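Local coordinates for protein diaminobutyrate-pyruvate transaminase and L-2,4-diaminobutyrate decarboxylase (PDB 2QMA) that probably uses pyridoxal 5'-phosphate to decarboxylate L-2,4-diaminobutyrate, this chain being the C-terminal, glutamate-decarboxylase-like domain of a longer protein that also carries an aminotransferase part, at residues A44-S47 and V48-V52; I96-H100 and P101-A105; A32-A35 and S36-H40; S57-P61 and K62-D66. All coordinates share one frame; numbering follows the deposited sequence.

How the contacts relate
Three contacts are helical and one is not. Contacts 3 and 1 follow each other along helix 32-51, their centres about 18 Å apart, and both are partly buried: each sets a selenomethionine methylene or methyl group against a phenylalanine four residues away. Contact 2, a loop of two beta turns, is the buried one and is held by backbone and imidazole hydrogen bonds; its Phe97 and Gln99 touch Val48, Phe49 and Val52 of contact 1. Contact 4 lies at the surface, where an aspartate caps the start of helix 61-69 and a lysine-aspartate salt bridge spans its first turn. All four reach the second subunit, contacts 3 and 4 by packing, contacts 1 and 2 also by hydrogen bonds.

Contact 1: A44-S47 and V48-V52; sequences AMKS and VFEQV
Met45 and Phe49 meet because both side chains leave the helix with CG anti to the carbonyl carbon (chi1 -73° and -76°), and the selenomethionine then bends at chi2 and chi3, folding its methyl group back toward the ring. CE of Met45 lies 3.7 Å from CE2 of Phe49, in an off-centre CH-pi contact. The same methyl comes within 4.3 Å of CG1 of Val48, joining three apolar side chains on one flank of the helix. Beneath them the backbone bond from Phe49 N to Met45 O, 2.8 Å long, is almost straight at the hydrogen.

On the polar flank, Lys46 is extended and Glu50 slants across it. The carboxylate touches the aliphatic part of the lysine, OE2 of Glu50 being 3.3 Å from CE of Lys46, whereas NZ stays 4.5 Å from OE2, too far for a salt bridge though probably still a favourable attraction. One residue on, NE2 of Gln51 lies 3.4 Å from OG of Ser47, a weak bond and a doubtful one, since both side chains have a second conformer.

The contact forms the last turns of helix 32-51. Its apolar flank faces helix 80-92, where Val48 packs on Ala88 and Ala92, and the loop carrying Phe97. The second subunit adds Leu125 against Met45 and Ile24 against Phe49, so this end of the helix is shared between its own chain and the dimer interface.

Contact 2: I96-H100 and P101-A105; sequences IFTQH and PDCIA
The His100 imidazole has CD of Pro101 over one face, displaced toward the rim, 3.5 Å from the centroid in a CH-pi contact, while the backbone of Asp102 comes to its edge. There Asp102 N donates to ND1 of His100 over 3.1 Å, a nearly straight bond that meets the nitrogen 20° out of the ring plane. ND1 therefore acts as an acceptor, and NE2 is turned to a weak bond with Asn53 O. The Asp102 carboxylate lies beyond this bond, its plane 50° from the imidazole and OD2 3.3 Å from CE1 of His100.

Two type I turns, Phe97 to His100 and His100 to Cys103, share His100. The second is closed by Cys103 N to His100 O, at 2.9 Å. Cys103 points back across the bend: its SG is 3.6 Å from CG2 of Ile96. A water joins Thr98 O (2.8 Å) to Cys103 O (2.7 Å).

This buried loop runs between helices 80-92 and 113-125. Phe97 and Gln99 rest on helix 32-51, Ile104 packs on helix 479-495 and bonds to Thr471 of strand 465-471, and Gln99 NE2 reaches Ala124 O of the second subunit.

Contact 3: A32-A35 and S36-H40; sequences AEFA and SVMSH
Phe34 and Met38, one helical turn apart, cross at about a right angle. The selenomethionine approaches over one face of the ring: its CG is 3.5 Å from CE1 of Phe34 and 3.9 Å from the ring centroid, a CH-pi contact. Selenium stands further off, 5.2 Å from that centroid and oblique to the ring, a Met-aromatic contact in which the methylene comes closer than the heavy atom. Bending at chi2 and chi3 also brings CE back to 3.9 Å from CD1 of Phe34. CG of Phe34, anti to the backbone N (chi1 158°), swings the ring outward from the helix, and CG of Met38, anti to its carbonyl carbon (chi1 -65°), leans back over it.

On another side of the helix, Glu33 and Val37 meet at a slant. The glutamate bends at chi2 and lays its OE2 3.6 Å from CG2 of Val37, so an acid oxygen rests against a methyl group. Further along, Ala35 O receives two donors from Ser39: the backbone N, at 2.8 Å, and weakly the hydroxyl OG, at 3.2 Å.

Around this first part of helix 32-51, Phe34 and Met38 pack on Met113 and Val116 of the second subunit, while Val37 lies on Leu80 and Ile84 of helix 80-92. Ser36 OG is hydrogen-bonded to Lys81 NZ, and His40 NE2 to Asp85 OD1.

The chemistry is thus divided by direction: a selenomethionine-aromatic pair supplies dispersion at the dimer interface, hydroxyl and imidazole groups tie the helix to its neighbour through polar bonds, and Ala35 O adds a weak Ser39 hydroxyl bond to its regular helix bond.

Contact 4: S57-P61 and K62-D66; sequences SGMDP and KALED
Asp60 folds its side chain over the start of the helix that opens at Pro61. Its CB lies 4.0 Å from CB of Ala63. From there CG stands anti to the backbone N (chi1 179°), which swings the carboxylate toward the first turn; CG itself is 3.7 Å from N of Lys62. At the tip, OD2 accepts a hydrogen bond of 3.2 Å from Ala63 N, met from above the carboxylate plane, and also touches CB of Lys62 at 3.4 Å. The backbone of Asp60 adds its own grip, its O taking Leu64 N at 3.0 Å. A negative group here would probably be favoured by the helix dipole.

Apolar contact comes from Met59, whose side chain crosses that of Leu64 at about a right angle, with SE 3.8 Å from CB of Leu64. NZ of Lys62 reaches the syn lone pair of OD2 of Asp66, a salt bridge of 3.2 Å. Before the helix, Met59 N bonds to OG of Ser57.

Tyr140 of the second subunit packs on Pro61 and Glu65. An ST turn at Ser57 thus leads into an aspartate N-cap with proline in the first helical position, a common way for a helix such as 61-69 to begin.

Contact 1: A44-S47 and V48-V52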
# COMPACT_ATOMS: atom_id res chain seq x y z
N ALA A 44 -8.78 -2.32 25.04
CA ALA A 44 -8.19 -3.65 24.87
C ALA A 44 -6.69 -3.56 24.59
O ALA A 44 -5.91 -4.36 25.10
CB ALA A 44 -8.89 -4.42 23.78
N MSE A 45 -6.29 -2.56 23.79
CA MSE A 45 -4.86 -2.40 23.46
C MSE A 45 -4.07 -1.89 24.65
O MSE A 45 -2.92 -2.29 24.84
CB MSE A 45 -4.65 -1.48 22.26
CG MSE A 45 -5.03 -2.07 20.91
SE MSE A 45 -4.17 -3.79 20.48
CE MSE A 45 -2.31 -3.35 20.83
N LYS A 46 -4.69 -1.03 25.47
CA LYS A 46 -4.05 -0.58 26.69
C LYS A 46 -3.71 -1.79 27.57
O LYS A 46 -2.58 -1.94 28.05
CB LYS A 46 -4.97 0.39 27.41
CG LYS A 46 -4.37 0.99 28.71
CD LYS A 46 -5.21 2.13 29.19
CE LYS A 46 -4.77 2.58 30.58
NZ LYS A 46 -5.04 4.02 30.78
N SER A 47 -4.70 -2.66 27.78
CA SER A 47 -4.52 -3.88 28.58
C SER A 47 -3.39 -4.73 28.02
O SER A 47 -2.59 -5.30 28.76
CB SER A 47 -5.80 -4.71 28.62
OG SER A 47 -5.59 -5.91 29.36
N VAL A 48 -3.34 -4.82 26.69
CA VAL A 48 -2.31 -5.62 26.02
C VAL A 48 -0.93 -5.01 26.33
O VAL A 48 -0.05 -5.70 26.86
CB VAL A 48 -2.56 -5.74 24.48
CG1 VAL A 48 -1.36 -6.35 23.79
CG2 VAL A 48 -3.83 -6.53 24.23
N PHE A 49 -0.76 -3.72 26.02
CA PHE A 49 0.53 -3.03 26.22
C PHE A 49 0.98 -3.14 27.69
O PHE A 49 2.16 -3.37 27.97
CB PHE A 49 0.42 -1.57 25.80
CG PHE A 49 0.44 -1.37 24.30
CD1 PHE A 49 1.50 -1.88 23.55
CD2 PHE A 49 -0.55 -0.65 23.67
CE1 PHE A 49 1.55 -1.69 22.14
CE2 PHE A 49 -0.52 -0.43 22.28
CZ PHE A 49 0.52 -0.96 21.52
N GLU A 50 0.03 -3.02 28.62
CA GLU A 50 0.36 -3.06 30.05
C GLU A 50 0.91 -4.40 30.48
O GLU A 50 1.78 -4.45 31.32
CB GLU A 50 -0.85 -2.69 30.89
CG GLU A 50 -1.11 -1.21 30.88
CD GLU A 50 -2.40 -0.81 31.59
OE1 GLU A 50 -3.19 -1.71 31.95
OE2 GLU A 50 -2.62 0.41 31.75
N GLN A 51 0.43 -5.47 29.84
CA GLN A 51 0.81 -6.84 30.23
C GLN A 51 2.03 -7.33 29.46
O GLN A 51 2.58 -8.39 29.77
CB GLN A 51 -0.36 -7.82 30.05
CG GLN A 51 -1.45 -7.70 31.09
CD GLN A 51 -2.49 -8.82 31.02
OE1 GLN A 51 -2.30 -9.91 31.58
NE2 GLN A 51 -3.61 -8.55 30.35
N VAL A 52 2.47 -6.55 28.46
CA VAL A 52 3.64 -6.91 27.66
C VAL A 52 4.91 -6.71 28.46
O VAL A 52 5.14 -5.63 29.01
CB VAL A 52 3.77 -6.09 26.35
CG1 VAL A 52 5.15 -6.26 25.76
CG2 VAL A 52 2.71 -6.50 25.34

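Contact 2: I96-H100 and P101-A105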
# COMPACT_ATOMS: atom_id res chain seq x y z
N ILE A 96 4.93 -8.95 17.66
CA ILE A 96 6.28 -8.49 17.94
C ILE A 96 6.15 -7.03 18.40
O ILE A 96 5.69 -6.17 17.62
CB ILE A 96 7.19 -8.59 16.63
CG1 ILE A 96 7.33 -10.05 16.10
CG2 ILE A 96 8.53 -7.86 16.85
CD1 ILE A 96 8.23 -11.01 16.99
N PHE A 97 6.56 -6.74 19.64
CA PHE A 97 6.42 -5.40 20.19
C PHE A 97 7.62 -4.49 19.96
O PHE A 97 8.62 -4.54 20.71
CB PHE A 97 5.99 -5.47 21.66
CG PHE A 97 4.58 -5.96 21.81
CD1 PHE A 97 3.52 -5.06 21.81
CD2 PHE A 97 4.32 -7.33 21.89
CE1 PHE A 97 2.20 -5.50 21.92
CE2 PHE A 97 3.00 -7.77 21.99
CZ PHE A 97 1.94 -6.83 21.98
N THR A 98 7.50 -3.66 18.93
CA THR A 98 8.56 -2.69 18.59
C THR A 98 8.75 -1.69 19.71
O THR A 98 9.80 -1.03 19.77
CB THR A 98 8.22 -1.87 17.32
OG1 THR A 98 7.04 -1.07 17.56
CG2 THR A 98 8.06 -2.77 16.11
N GLN A 99 7.75 -1.60 20.60
CA GLN A 99 7.80 -0.65 21.72
C GLN A 99 8.66 -1.16 22.85
O GLN A 99 8.97 -0.40 23.76
CB GLN A 99 6.40 -0.34 22.26
CG GLN A 99 5.51 0.44 21.29
CD GLN A 99 4.67 -0.46 20.36
OE1 GLN A 99 4.77 -1.71 20.35
NE2 GLN A 99 3.82 0.19 19.58
N HIS A 100 8.99 -2.45 22.83
CA HIS A 100 9.85 -3.00 23.86
C HIS A 100 11.33 -2.74 23.50
O HIS A 100 11.73 -2.97 22.33
CB HIS A 100 9.59 -4.50 24.06
CG HIS A 100 10.23 -5.02 25.32
ND1 HIS A 100 11.57 -5.34 25.41
CD2 HIS A 100 9.72 -5.20 26.57
CE1 HIS A 100 11.86 -5.70 26.65
NE2 HIS A 100 10.74 -5.66 27.36
N PRO A 101 12.14 -2.30 24.48
CA PRO A 101 13.54 -1.97 24.18
C PRO A 101 14.35 -3.09 23.54
O PRO A 101 15.32 -2.82 22.88
CB PRO A 101 14.16 -1.67 25.57
CG PRO A 101 12.99 -1.57 26.52
CD PRO A 101 11.78 -2.06 25.90
N ASP A 102 13.97 -4.34 23.78
CA ASP A 102 14.76 -5.49 23.32
C ASP A 102 14.30 -5.95 21.93
O ASP A 102 14.80 -6.91 21.38
CB ASP A 102 14.73 -6.62 24.37
CG ASP A 102 15.44 -6.22 25.67
OD1 ASP A 102 16.42 -5.45 25.61
OD2 ASP A 102 14.99 -6.70 26.75
N CYS A 103 13.37 -5.20 21.35
CA CYS A 103 13.04 -5.34 19.93
C CYS A 103 13.87 -4.35 19.11
O CYS A 103 13.59 -3.15 19.08
CB CYS A 103 11.55 -5.12 19.73
SG CYS A 103 11.05 -5.53 18.03
N ILE A 104 14.93 -4.84 18.45
CA ILE A 104 16.01 -3.95 18.03
C ILE A 104 16.78 -4.50 16.84
O ILE A 104 17.99 -4.27 16.73
CB ILE A 104 16.98 -3.66 19.25
CG1 ILE A 104 17.73 -2.34 19.04
CG2 ILE A 104 17.91 -4.82 19.50
CD1 ILE A 104 18.43 -1.73 20.30
N ALA A 105 16.09 -5.21 15.94
CA ALA A 105 16.73 -5.95 14.86
C ALA A 105 16.81 -5.17 13.52
O ALA A 105 17.88 -5.12 12.90
CB ALA A 105 15.99 -7.26 14.61
O HOH W 1 12.07 -1.19 18.12

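Contact 3: A32-A35 and S36-H40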
# COMPACT_ATOMS: atom_id res chain seq x y z
N ALA A 32 -22.66 6.81 17.52
CA ALA A 32 -22.64 6.31 18.89
C ALA A 32 -21.95 4.96 19.00
O ALA A 32 -21.06 4.79 19.82
CB ALA A 32 -24.05 6.25 19.46
N GLU A 33 -22.34 4.01 18.15
CA GLU A 33 -21.77 2.67 18.23
C GLU A 33 -20.26 2.74 17.88
O GLU A 33 -19.42 2.07 18.48
CB GLU A 33 -22.50 1.71 17.27
CG GLU A 33 -22.09 0.23 17.38
CD GLU A 33 -22.27 -0.36 18.79
OE1 GLU A 33 -23.02 0.20 19.63
OE2 GLU A 33 -21.65 -1.40 19.07
N PHE A 34 -19.96 3.58 16.90
CA PHE A 34 -18.57 3.79 16.48
C PHE A 34 -17.69 4.15 17.68
O PHE A 34 -16.70 3.49 17.96
CB PHE A 34 -18.51 4.88 15.42
CG PHE A 34 -17.15 5.52 15.30
CD1 PHE A 34 -16.14 4.89 14.60
CD2 PHE A 34 -16.89 6.77 15.89
CE1 PHE A 34 -14.87 5.49 14.47
CE2 PHE A 34 -15.63 7.37 15.77
CZ PHE A 34 -14.61 6.73 15.05
N ALA A 35 -18.09 5.18 18.41
CA ALA A 35 -17.34 5.65 19.58
C ALA A 35 -17.17 4.53 20.61
O ALA A 35 -16.07 4.32 21.14
CB ALA A 35 -18.05 6.85 20.19
N SER A 36 -18.25 3.80 20.87
CA SER A 36 -18.25 2.72 21.84
C SER A 36 -17.29 1.59 21.46
O SER A 36 -16.59 1.04 22.32
CB SER A 36 -19.68 2.19 22.02
OG SER A 36 -19.71 1.15 22.98
N VAL A 37 -17.27 1.23 20.16
CA VAL A 37 -16.39 0.17 19.66
C VAL A 37 -14.88 0.55 19.72
O VAL A 37 -14.04 -0.22 20.19
CB VAL A 37 -16.82 -0.28 18.21
CG1 VAL A 37 -15.75 -1.17 17.54
CG2 VAL A 37 -18.20 -0.97 18.24
N MSE A 38 -14.59 1.75 19.26
CA MSE A 38 -13.25 2.31 19.25
C MSE A 38 -12.75 2.48 20.68
O MSE A 38 -11.61 2.15 20.94
CB MSE A 38 -13.26 3.64 18.51
CG MSE A 38 -13.58 3.51 17.02
SE MSE A 38 -12.83 1.97 16.08
CE MSE A 38 -14.44 1.44 15.08
N SER A 39 -13.58 3.01 21.58
CA SER A 39 -13.20 3.10 22.98
C SER A 39 -12.88 1.70 23.57
O SER A 39 -11.91 1.54 24.30
CB SER A 39 -14.26 3.86 23.80
OG SER A 39 -14.16 5.26 23.57
N HIS A 40 -13.72 0.70 23.26
CA HIS A 40 -13.46 -0.71 23.59
C HIS A 40 -12.08 -1.16 23.10
O HIS A 40 -11.30 -1.76 23.83
CB HIS A 40 -14.54 -1.64 23.02
CG HIS A 40 -14.48 -3.03 23.57
ND1 HIS A 40 -15.13 -3.41 24.73
CD2 HIS A 40 -13.80 -4.13 23.15
CE1 HIS A 40 -14.86 -4.68 24.99
NE2 HIS A 40 -14.06 -5.14 24.05

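Contact 4: S57-P61 and K62-D66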
# COMPACT_ATOMS: atom_id res chain seq x y z
N SER A 57 6.04 -12.88 23.06
CA SER A 57 5.49 -13.66 24.15
C SER A 57 6.24 -14.98 24.42
O SER A 57 6.13 -15.56 25.52
CB SER A 57 4.01 -13.94 23.86
OG SER A 57 3.91 -14.98 22.89
N GLY A 58 6.99 -15.47 23.43
CA GLY A 58 7.69 -16.75 23.52
C GLY A 58 6.83 -17.99 23.26
O GLY A 58 7.34 -19.13 23.30
N MSE A 59 5.53 -17.78 22.99
CA MSE A 59 4.63 -18.87 22.62
C MSE A 59 5.22 -19.70 21.49
O MSE A 59 5.84 -19.15 20.58
CB MSE A 59 3.26 -18.32 22.20
CG MSE A 59 2.31 -19.40 21.73
SE MSE A 59 0.51 -18.73 21.58
CE MSE A 59 0.04 -18.76 23.46
N ASP A 60 5.06 -21.02 21.56
CA ASP A 60 5.48 -21.91 20.50
C ASP A 60 4.80 -21.47 19.19
O ASP A 60 3.58 -21.30 19.17
CB ASP A 60 5.09 -23.35 20.86
CG ASP A 60 5.46 -24.36 19.78
OD1 ASP A 60 6.66 -24.44 19.40
OD2 ASP A 60 4.56 -25.08 19.32
N PRO A 61 5.59 -21.22 18.12
CA PRO A 61 4.95 -20.76 16.90
C PRO A 61 3.94 -21.79 16.35
O PRO A 61 2.87 -21.40 15.86
CB PRO A 61 6.13 -20.55 15.96
CG PRO A 61 7.28 -20.19 16.88
CD PRO A 61 7.06 -21.25 17.94
N LYS A 62 4.23 -23.08 16.48
CA LYS A 62 3.26 -24.09 16.02
C LYS A 62 1.90 -24.00 16.74
O LYS A 62 0.86 -24.09 16.09
CB LYS A 62 3.83 -25.51 16.05
CG LYS A 62 3.12 -26.45 15.04
CD LYS A 62 2.91 -27.85 15.58
CE LYS A 62 1.91 -28.64 14.73
NZ LYS A 62 0.96 -29.38 15.59
N ALA A 63 1.94 -23.80 18.06
CA ALA A 63 0.76 -23.56 18.90
C ALA A 63 0.00 -22.31 18.47
O ALA A 63 -1.21 -22.33 18.36
CB ALA A 63 1.17 -23.43 20.35
N LEU A 64 0.72 -21.22 18.23
CA LEU A 64 0.06 -19.98 17.81
C LEU A 64 -0.61 -20.15 16.43
O LEU A 64 -1.74 -19.70 16.23
CB LEU A 64 1.06 -18.80 17.86
CG LEU A 64 0.71 -17.44 17.24
CD1 LEU A 64 -0.43 -16.75 17.97
CD2 LEU A 64 1.95 -16.53 17.21
N GLU A 65 0.10 -20.77 15.50
CA GLU A 65 -0.42 -21.00 14.15
C GLU A 65 -1.66 -21.90 14.21
O GLU A 65 -2.65 -21.66 13.49
CB GLU A 65 0.66 -21.59 13.25
CG GLU A 65 0.17 -22.09 11.91
CD GLU A 65 1.26 -22.68 11.04
OE1 GLU A 65 2.14 -23.39 11.58
OE2 GLU A 65 1.24 -22.44 9.80
N ASP A 66 -1.61 -22.92 15.07
CA ASP A 66 -2.73 -23.85 15.19
C ASP A 66 -3.97 -23.11 15.68
O ASP A 66 -5.06 -23.29 15.11
CB ASP A 66 -2.40 -25.02 16.14
CG ASP A 66 -1.50 -26.09 15.49
OD1 ASP A 66 -1.28 -26.08 14.26
OD2 ASP A 66 -0.99 -26.96 16.26